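Local structure of tautomerase (Bordetella trematum, 6VVR) at residues I7-T12 with L42-A47; A59-N64 with K96-V101. The protein is a member of the tautomerase superfamily that assembles as a trimer, each subunit built from two beta-alpha-beta units. All blocks are in the same frame, centred on the assembly; numbering follows the deposited sequence.

Interaction 1: I7-T12 with L42-A47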
ATOM      1  N   ILE A   7     -12.764  -0.101   0.147  1.00 21.81           N
ATOM      2  CA  ILE A   7     -14.132  -0.443   0.522  1.00 20.27           C
ATOM      3  C   ILE A   7     -14.801  -1.151  -0.645  1.00 20.43           C
ATOM      4  O   ILE A   7     -14.327  -1.121  -1.780  1.00 22.42           O
ATOM      5  CB  ILE A   7     -14.962   0.786   0.952  1.00 20.41           C
ATOM      6  CG1 ILE A   7     -15.126   1.763  -0.203  1.00 21.28           C
ATOM      7  CG2 ILE A   7     -14.320   1.479   2.144  1.00 21.19           C
ATOM      8  CD1 ILE A   7     -16.096   2.900   0.106  1.00 25.69           C
ATOM      9  N   MET A   8     -15.916  -1.803  -0.343  1.00 23.57           N
ATOM     10  CA  MET A   8     -16.693  -2.464  -1.375  1.00 25.29           C
ATOM     11  C   MET A   8     -17.448  -1.426  -2.195  1.00 26.18           C
ATOM     12  O   MET A   8     -17.868  -0.384  -1.679  1.00 26.69           O
ATOM     13  CB  MET A   8     -17.684  -3.454  -0.756  1.00 25.97           C
ATOM     14  CG  MET A   8     -17.052  -4.494   0.159  1.00 26.44           C
ATOM     15  SD  MET A   8     -15.673  -5.314  -0.650  1.00 27.59           S
ATOM     16  CE  MET A   8     -16.490  -6.159  -1.996  1.00 28.38           C
ATOM     17  N   GLN A   9     -17.606  -1.715  -3.485  1.00 25.38           N
ATOM     18  CA  GLN A   9     -18.534  -0.957  -4.314  1.00 30.94           C
ATOM     19  C   GLN A   9     -19.927  -0.986  -3.699  1.00 30.19           C
ATOM     20  O   GLN A   9     -20.318  -1.949  -3.038  1.00 32.23           O
ATOM     21  CB  GLN A   9     -18.601  -1.545  -5.727  1.00 32.00           C
ATOM     22  CG  GLN A   9     -17.426  -1.231  -6.629  1.00 35.71           C
ATOM     23  CD  GLN A   9     -17.596  -1.841  -8.010  1.00 38.55           C
ATOM     24  OE1 GLN A   9     -18.625  -2.449  -8.308  1.00 42.23           O
ATOM     25  NE2 GLN A   9     -16.582  -1.692  -8.855  1.00 37.49           N
ATOM     26  N   GLY A  10     -20.690   0.072  -3.929  1.00 31.91           N
ATOM     27  CA  GLY A  10     -22.090   0.082  -3.554  1.00 34.73           C
ATOM     28  C   GLY A  10     -22.505   1.188  -2.617  1.00 32.77           C
ATOM     29  O   GLY A  10     -23.716   1.388  -2.431  1.00 36.27           O
ATOM     30  N   HIS A  11     -21.580   1.913  -2.003  1.00 27.53           N
ATOM     31  CA  HIS A  11     -21.956   3.019  -1.135  1.00 28.35           C
ATOM     32  C   HIS A  11     -22.103   4.290  -1.964  1.00 29.49           C
ATOM     33  O   HIS A  11     -21.477   4.437  -3.017  1.00 30.53           O
ATOM     34  CB  HIS A  11     -20.924   3.205  -0.021  1.00 27.49           C
ATOM     35  CG  HIS A  11     -20.804   2.018   0.886  1.00 30.82           C
ATOM     36  ND1 HIS A  11     -21.653   1.806   1.951  1.00 31.69           N
ATOM     37  CD2 HIS A  11     -19.944   0.970   0.876  1.00 31.23           C
ATOM     38  CE1 HIS A  11     -21.314   0.685   2.565  1.00 31.84           C
ATOM     39  NE2 HIS A  11     -20.282   0.158   1.933  1.00 29.85           N
ATOM     40  N   THR A  12     -22.960   5.201  -1.493  1.00 28.21           N
ATOM     41  CA  THR A  12     -23.205   6.407  -2.278  1.00 31.23           C
ATOM     42  C   THR A  12     -22.048   7.392  -2.142  1.00 30.58           C
ATOM     43  O   THR A  12     -21.319   7.374  -1.143  1.00 28.89           O
ATOM     44  CB  THR A  12     -24.493   7.103  -1.838  1.00 28.72           C
ATOM     45  OG1 THR A  12     -24.374   7.494  -0.464  1.00 31.12           O
ATOM     46  CG2 THR A  12     -25.711   6.198  -2.034  1.00 31.98           C
ATOM     47  N   LEU A  42      -9.359   7.041  -1.256  1.00 22.38           N
ATOM     48  CA  LEU A  42     -10.324   5.956  -1.230  1.00 24.46           C
ATOM     49  C   LEU A  42     -10.345   5.202  -2.552  1.00 24.39           C
ATOM     50  O   LEU A  42     -10.223   5.795  -3.631  1.00 22.51           O
ATOM     51  CB  LEU A  42     -11.723   6.517  -0.938  1.00 21.76           C
ATOM     52  CG  LEU A  42     -12.927   5.581  -0.874  1.00 25.69           C
ATOM     53  CD1 LEU A  42     -12.714   4.497   0.159  1.00 29.86           C
ATOM     54  CD2 LEU A  42     -14.150   6.398  -0.535  1.00 29.63           C
ATOM     55  N   GLN A  43     -10.522   3.882  -2.455  1.00 23.03           N
ATOM     56  CA  GLN A  43     -10.727   3.018  -3.612  1.00 27.84           C
ATOM     57  C   GLN A  43     -11.839   2.020  -3.334  1.00 25.28           C
ATOM     58  O   GLN A  43     -11.948   1.507  -2.214  1.00 22.67           O
ATOM     59  CB  GLN A  43      -9.464   2.249  -3.979  1.00 28.55           C
ATOM     60  CG  GLN A  43      -8.814   2.771  -5.235  1.00 39.17           C
ATOM     61  CD  GLN A  43      -7.340   2.481  -5.264  1.00 41.10           C
ATOM     62  OE1 GLN A  43      -6.829   1.707  -4.446  1.00 43.90           O
ATOM     63  NE2 GLN A  43      -6.637   3.115  -6.191  1.00 41.27           N
ATOM     64  N   GLU A  44     -12.629   1.718  -4.371  1.00 24.08           N
ATOM     65  CA  GLU A  44     -13.750   0.787  -4.289  1.00 24.74           C
ATOM     66  C   GLU A  44     -13.432  -0.513  -5.023  1.00 25.25           C
ATOM     67  O   GLU A  44     -12.788  -0.505  -6.071  1.00 23.48           O
ATOM     68  CB  GLU A  44     -15.025   1.354  -4.920  1.00 30.30           C
ATOM     69  CG  GLU A  44     -15.549   2.656  -4.428  1.00 33.54           C
ATOM     70  CD  GLU A  44     -16.920   2.909  -5.038  1.00 34.86           C
ATOM     71  OE1 GLU A  44     -17.094   2.659  -6.252  1.00 42.35           O
ATOM     72  OE2 GLU A  44     -17.839   3.294  -4.301  1.00 37.14           O
ATOM     73  N   TYR A  45     -13.952  -1.625  -4.503  1.00 24.26           N
ATOM     74  CA  TYR A  45     -13.708  -2.946  -5.076  1.00 23.52           C
ATOM     75  C   TYR A  45     -15.016  -3.659  -5.376  1.00 25.09           C
ATOM     76  O   TYR A  45     -15.922  -3.686  -4.537  1.00 24.80           O
ATOM     77  CB  TYR A  45     -12.879  -3.826  -4.136  1.00 23.94           C
ATOM     78  CG  TYR A  45     -11.507  -3.260  -3.901  1.00 24.03           C
ATOM     79  CD1 TYR A  45     -11.330  -2.140  -3.093  1.00 20.37           C
ATOM     80  CD2 TYR A  45     -10.393  -3.807  -4.521  1.00 21.82           C
ATOM     81  CE1 TYR A  45     -10.085  -1.599  -2.901  1.00 21.18           C
ATOM     82  CE2 TYR A  45      -9.132  -3.270  -4.327  1.00 23.02           C
ATOM     83  CZ  TYR A  45      -8.991  -2.166  -3.514  1.00 24.62           C
ATOM     84  OH  TYR A  45      -7.746  -1.617  -3.308  1.00 24.58           O
ATOM     85  N   ALA A  46     -15.091  -4.270  -6.554  1.00 27.44           N
ATOM     86  CA  ALA A  46     -16.192  -5.171  -6.856  1.00 25.03           C
ATOM     87  C   ALA A  46     -16.070  -6.426  -6.000  1.00 24.36           C
ATOM     88  O   ALA A  46     -14.971  -6.839  -5.628  1.00 22.56           O
ATOM     89  CB  ALA A  46     -16.187  -5.540  -8.336  1.00 26.54           C
ATOM     90  N   ALA A  47     -17.218  -7.039  -5.694  1.00 24.64           N
ATOM     91  CA  ALA A  47     -17.215  -8.224  -4.842  1.00 24.56           C
ATOM     92  C   ALA A  47     -16.349  -9.334  -5.434  1.00 25.68           C
ATOM     93  O   ALA A  47     -15.667 -10.063  -4.702  1.00 25.10           O
ATOM     94  CB  ALA A  47     -18.650  -8.707  -4.624  1.00 31.53           C
TER
HETATM   95  O   HOH W   1     -18.708   2.049  -2.281  1.00 26.29           O
HETATM   96  O   HOH W   2     -20.148   2.468  -5.533  1.00 36.09           O
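The Tyr45 ring meets the carbonyl oxygen of Ile7 at its edge and in its plane, CD1 lying 3.4 Å from Ile7 O; the ring's hydroxyl is hydrogen-bonded to the ring of His6. A water lies in the plane of the His11 ring, at its edge. The Gln9 amide lies alongside the backbone of Ala46, its CD 3.8 Å from Ala46 N, with the chain extended beyond CG. Ile7 O also accepts the N-H of Tyr45 at 2.8 Å. Two further backbone bonds run from Ile7 N to Gln43 O and from Gln9 N to Tyr45 O. These bonds pair strands 2-8 and 39-45 in parallel, as the two strands of a beta-alpha-beta unit whose connecting helix, 13-31, packs on Ile7 and Leu42. Ile7 CG1 sits between its backbone N and carbonyl carbon (chi1 64°) and meets Leu42 CD1 at 3.7 Å, the two side chains crossing at about a right angle. Where the chain leaves strand 2-8, Glu44 OE2 accepts a hydrogen bond from each of two waters, at 2.5 and 2.7 Å, which bridge it to Met8 O and to the N-H groups of His11 and Gly10; Lys16 adds a salt bridge to this carboxylate.

Interaction 2: A59-N64 with K96-V101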
ATOM      1  N   ALA A  59     -17.821  -9.231   2.245  1.00 33.92           N
ATOM      2  CA  ALA A  59     -17.601  -7.807   2.445  1.00 32.16           C
ATOM      3  C   ALA A  59     -16.360  -7.564   3.298  1.00 32.35           C
ATOM      4  O   ALA A  59     -16.037  -8.344   4.199  1.00 29.45           O
ATOM      5  CB  ALA A  59     -18.829  -7.168   3.094  1.00 35.55           C
ATOM      6  N   MET A  60     -15.650  -6.481   2.987  1.00 28.33           N
ATOM      7  CA  MET A  60     -14.517  -6.044   3.787  1.00 26.11           C
ATOM      8  C   MET A  60     -14.370  -4.537   3.655  1.00 26.79           C
ATOM      9  O   MET A  60     -14.857  -3.917   2.703  1.00 22.61           O
ATOM     10  CB  MET A  60     -13.207  -6.741   3.373  1.00 27.86           C
ATOM     11  CG  MET A  60     -12.683  -6.384   1.992  1.00 26.03           C
ATOM     12  SD  MET A  60     -11.656  -4.885   2.021  1.00 23.73           S
ATOM     13  CE  MET A  60     -12.158  -4.127   0.467  1.00 24.30           C
ATOM     14  N   ALA A  61     -13.701  -3.953   4.640  1.00 24.23           N
ATOM     15  CA  ALA A  61     -13.137  -2.623   4.522  1.00 21.76           C
ATOM     16  C   ALA A  61     -11.746  -2.675   5.124  1.00 23.51           C
ATOM     17  O   ALA A  61     -11.481  -3.456   6.045  1.00 22.31           O
ATOM     18  CB  ALA A  61     -13.986  -1.548   5.217  1.00 23.85           C
ATOM     19  N   LEU A  62     -10.855  -1.860   4.579  1.00 22.47           N
ATOM     20  CA  LEU A  62      -9.462  -1.854   5.003  1.00 22.20           C
ATOM     21  C   LEU A  62      -8.958  -0.422   5.049  1.00 23.18           C
ATOM     22  O   LEU A  62      -9.103   0.312   4.068  1.00 22.17           O
ATOM     23  CB  LEU A  62      -8.601  -2.685   4.048  1.00 21.17           C
ATOM     24  CG  LEU A  62      -7.100  -2.643   4.338  1.00 21.49           C
ATOM     25  CD1 LEU A  62      -6.780  -3.344   5.673  1.00 23.41           C
ATOM     26  CD2 LEU A  62      -6.324  -3.262   3.181  1.00 21.56           C
ATOM     27  N   VAL A  63      -8.380  -0.025   6.183  1.00 20.87           N
ATOM     28  CA  VAL A  63      -7.730   1.277   6.327  1.00 20.35           C
ATOM     29  C   VAL A  63      -6.247   1.025   6.567  1.00 22.14           C
ATOM     30  O   VAL A  63      -5.868   0.464   7.600  1.00 22.42           O
ATOM     31  CB  VAL A  63      -8.344   2.110   7.469  1.00 20.31           C
ATOM     32  CG1 VAL A  63      -7.683   3.490   7.543  1.00 21.99           C
ATOM     33  CG2 VAL A  63      -9.867   2.260   7.298  1.00 20.06           C
ATOM     34  N   ASN A  64      -5.411   1.433   5.616  1.00 19.87           N
ATOM     35  CA  ASN A  64      -3.965   1.401   5.772  1.00 20.26           C
ATOM     36  C   ASN A  64      -3.467   2.783   6.168  1.00 23.56           C
ATOM     37  O   ASN A  64      -3.792   3.774   5.500  1.00 23.54           O
ATOM     38  CB  ASN A  64      -3.289   0.969   4.471  1.00 21.31           C
ATOM     39  CG  ASN A  64      -3.612  -0.460   4.095  1.00 25.60           C
ATOM     40  OD1 ASN A  64      -3.804  -1.314   4.959  1.00 21.98           O
ATOM     41  ND2 ASN A  64      -3.672  -0.727   2.793  1.00 24.70           N
ATOM     42  N   LYS A  96     -16.556  -6.261  12.722  1.00 26.69           N
ATOM     43  CA  LYS A  96     -15.781  -7.479  12.511  1.00 29.52           C
ATOM     44  C   LYS A  96     -15.288  -7.602  11.074  1.00 29.34           C
ATOM     45  O   LYS A  96     -14.371  -8.391  10.807  1.00 29.77           O
ATOM     46  CB  LYS A  96     -16.612  -8.711  12.884  1.00 32.70           C
ATOM     47  CG  LYS A  96     -17.781  -8.982  11.939  1.00 38.21           C
ATOM     48  CD  LYS A  96     -18.436 -10.342  12.203  1.00 41.33           C
ATOM     49  CE  LYS A  96     -19.583 -10.615  11.234  1.00 43.15           C
ATOM     50  NZ  LYS A  96     -19.104 -10.982   9.868  1.00 47.37           N
ATOM     51  N   ASP A  97     -15.881  -6.849  10.147  1.00 24.61           N
ATOM     52  CA  ASP A  97     -15.549  -6.902   8.730  1.00 26.59           C
ATOM     53  C   ASP A  97     -14.514  -5.858   8.333  1.00 23.42           C
ATOM     54  O   ASP A  97     -14.140  -5.788   7.159  1.00 25.42           O
ATOM     55  CB  ASP A  97     -16.820  -6.715   7.893  1.00 24.78           C
ATOM     56  CG  ASP A  97     -17.789  -7.884   8.032  1.00 32.89           C
ATOM     57  OD1 ASP A  97     -17.325  -9.017   8.288  1.00 31.59           O
ATOM     58  OD2 ASP A  97     -19.012  -7.674   7.882  1.00 31.34           O
ATOM     59  N   VAL A  98     -14.062  -5.045   9.278  1.00 24.06           N
ATOM     60  CA  VAL A  98     -13.142  -3.944   9.028  1.00 20.17           C
ATOM     61  C   VAL A  98     -11.780  -4.332   9.581  1.00 22.52           C
ATOM     62  O   VAL A  98     -11.699  -4.994  10.617  1.00 24.66           O
ATOM     63  CB  VAL A  98     -13.655  -2.651   9.691  1.00 27.66           C
ATOM     64  CG1 VAL A  98     -12.729  -1.481   9.396  1.00 23.06           C
ATOM     65  CG2 VAL A  98     -15.067  -2.348   9.214  1.00 25.89           C
ATOM     66  N   ARG A  99     -10.715  -3.927   8.889  1.00 23.11           N
ATOM     67  CA  ARG A  99      -9.355  -4.084   9.384  1.00 19.96           C
ATOM     68  C   ARG A  99      -8.613  -2.760   9.243  1.00 23.08           C
ATOM     69  O   ARG A  99      -8.835  -2.016   8.284  1.00 21.52           O
ATOM     70  CB  ARG A  99      -8.601  -5.184   8.630  1.00 20.97           C
ATOM     71  CG  ARG A  99      -9.074  -6.603   8.934  1.00 24.71           C
ATOM     72  CD  ARG A  99      -8.944  -6.958  10.420  1.00 24.52           C
ATOM     73  NE  ARG A  99      -9.382  -8.336  10.681  1.00 23.07           N
ATOM     74  CZ  ARG A  99     -10.645  -8.697  10.903  1.00 26.69           C
ATOM     75  NH1 ARG A  99     -10.944  -9.972  11.129  1.00 27.39           N
ATOM     76  NH2 ARG A  99     -11.613  -7.787  10.897  1.00 25.16           N
ATOM     77  N   VAL A 100      -7.734  -2.476  10.206  1.00 22.92           N
ATOM     78  CA  VAL A 100      -6.870  -1.297  10.195  1.00 19.08           C
ATOM     79  C   VAL A 100      -5.434  -1.771  10.355  1.00 21.61           C
ATOM     80  O   VAL A 100      -5.151  -2.585  11.237  1.00 24.44           O
ATOM     81  CB  VAL A 100      -7.211  -0.315  11.332  1.00 21.07           C
ATOM     82  CG1 VAL A 100      -6.280   0.912  11.264  1.00 21.40           C
ATOM     83  CG2 VAL A 100      -8.661   0.091  11.288  1.00 22.67           C
ATOM     84  N   VAL A 101      -4.532  -1.258   9.518  1.00 19.90           N
ATOM     85  CA  VAL A 101      -3.111  -1.588   9.572  1.00 18.84           C
ATOM     86  C   VAL A 101      -2.329  -0.291   9.728  1.00 20.33           C
ATOM     87  O   VAL A 101      -2.516   0.645   8.943  1.00 20.52           O
ATOM     88  CB  VAL A 101      -2.647  -2.326   8.306  1.00 20.63           C
ATOM     89  CG1 VAL A 101      -1.152  -2.644   8.399  1.00 23.43           C
ATOM     90  CG2 VAL A 101      -3.487  -3.570   8.085  1.00 22.97           C
TER
HETATM   91  O   HOH W   3     -15.090  -9.371   6.334  1.00 35.07           O
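Leu62 reaches across to strand 98-105 with its CD1 branch, which lies 3.9 Å from Arg99 CB and also touches Val101 CG2. Its CG is anti to the backbone N (chi1 175°), beside the carbonyl carbon, and the side chain crosses that of Arg99 at about a right angle. Arg99 bends at chi2 (-59°), and its end leads away from Leu62, back along its own strand. There NH2 gives hydrogen bonds to Lys96 O and Val98 O, each 2.8 Å long; both acceptors lie in or near the guanidinium plane, which fixes the rotation of the group. Asn64 and Val101 lie side by side, with Asn64 OD1 3.7 Å from Val101 CB, while Asn64 ND2 is held by Asn4. Ala61, Val63, Val98 and Val100 occupy the other face, where Val87 of helix 73-91 covers the first three. At the entrance to the pair, a water donates to both Ala59 O and Asp97 OD1, and Lys96 NZ forms a salt bridge with that same carboxylate oxygen at 3.1 Å. Four backbone hydrogen bonds, from Ala61 N to Asp97 O through Val101 N to Val63 O, complete the parallel pairing of a beta-alpha-beta unit, a building block of the tautomerase fold.

Interactions 1 and 2 lie in series along the chain, their centres about 12 Å apart. Each closes one beta-alpha-beta unit: strand 2-8, helix 13-31 and strand 39-45 in the first, strand 61-68, helix 73-91 and strand 98-105 in the second. Strands 2-8 and 61-68 run antiparallel side by side, joining both parallel pairs into a single four-stranded sheet with 39-45 and 98-105 outermost within the chain. Met8 and Met60 meet at this seam, where Met8 CG comes to 3.4 Å from Met60 O and Met60 CE packs near Tyr45. Both contacts touch the third subunit, and backbone hydrogen bonds from Leu42 to the second subunit and from Val100 to the third carry the edge strands across the trimer interfaces.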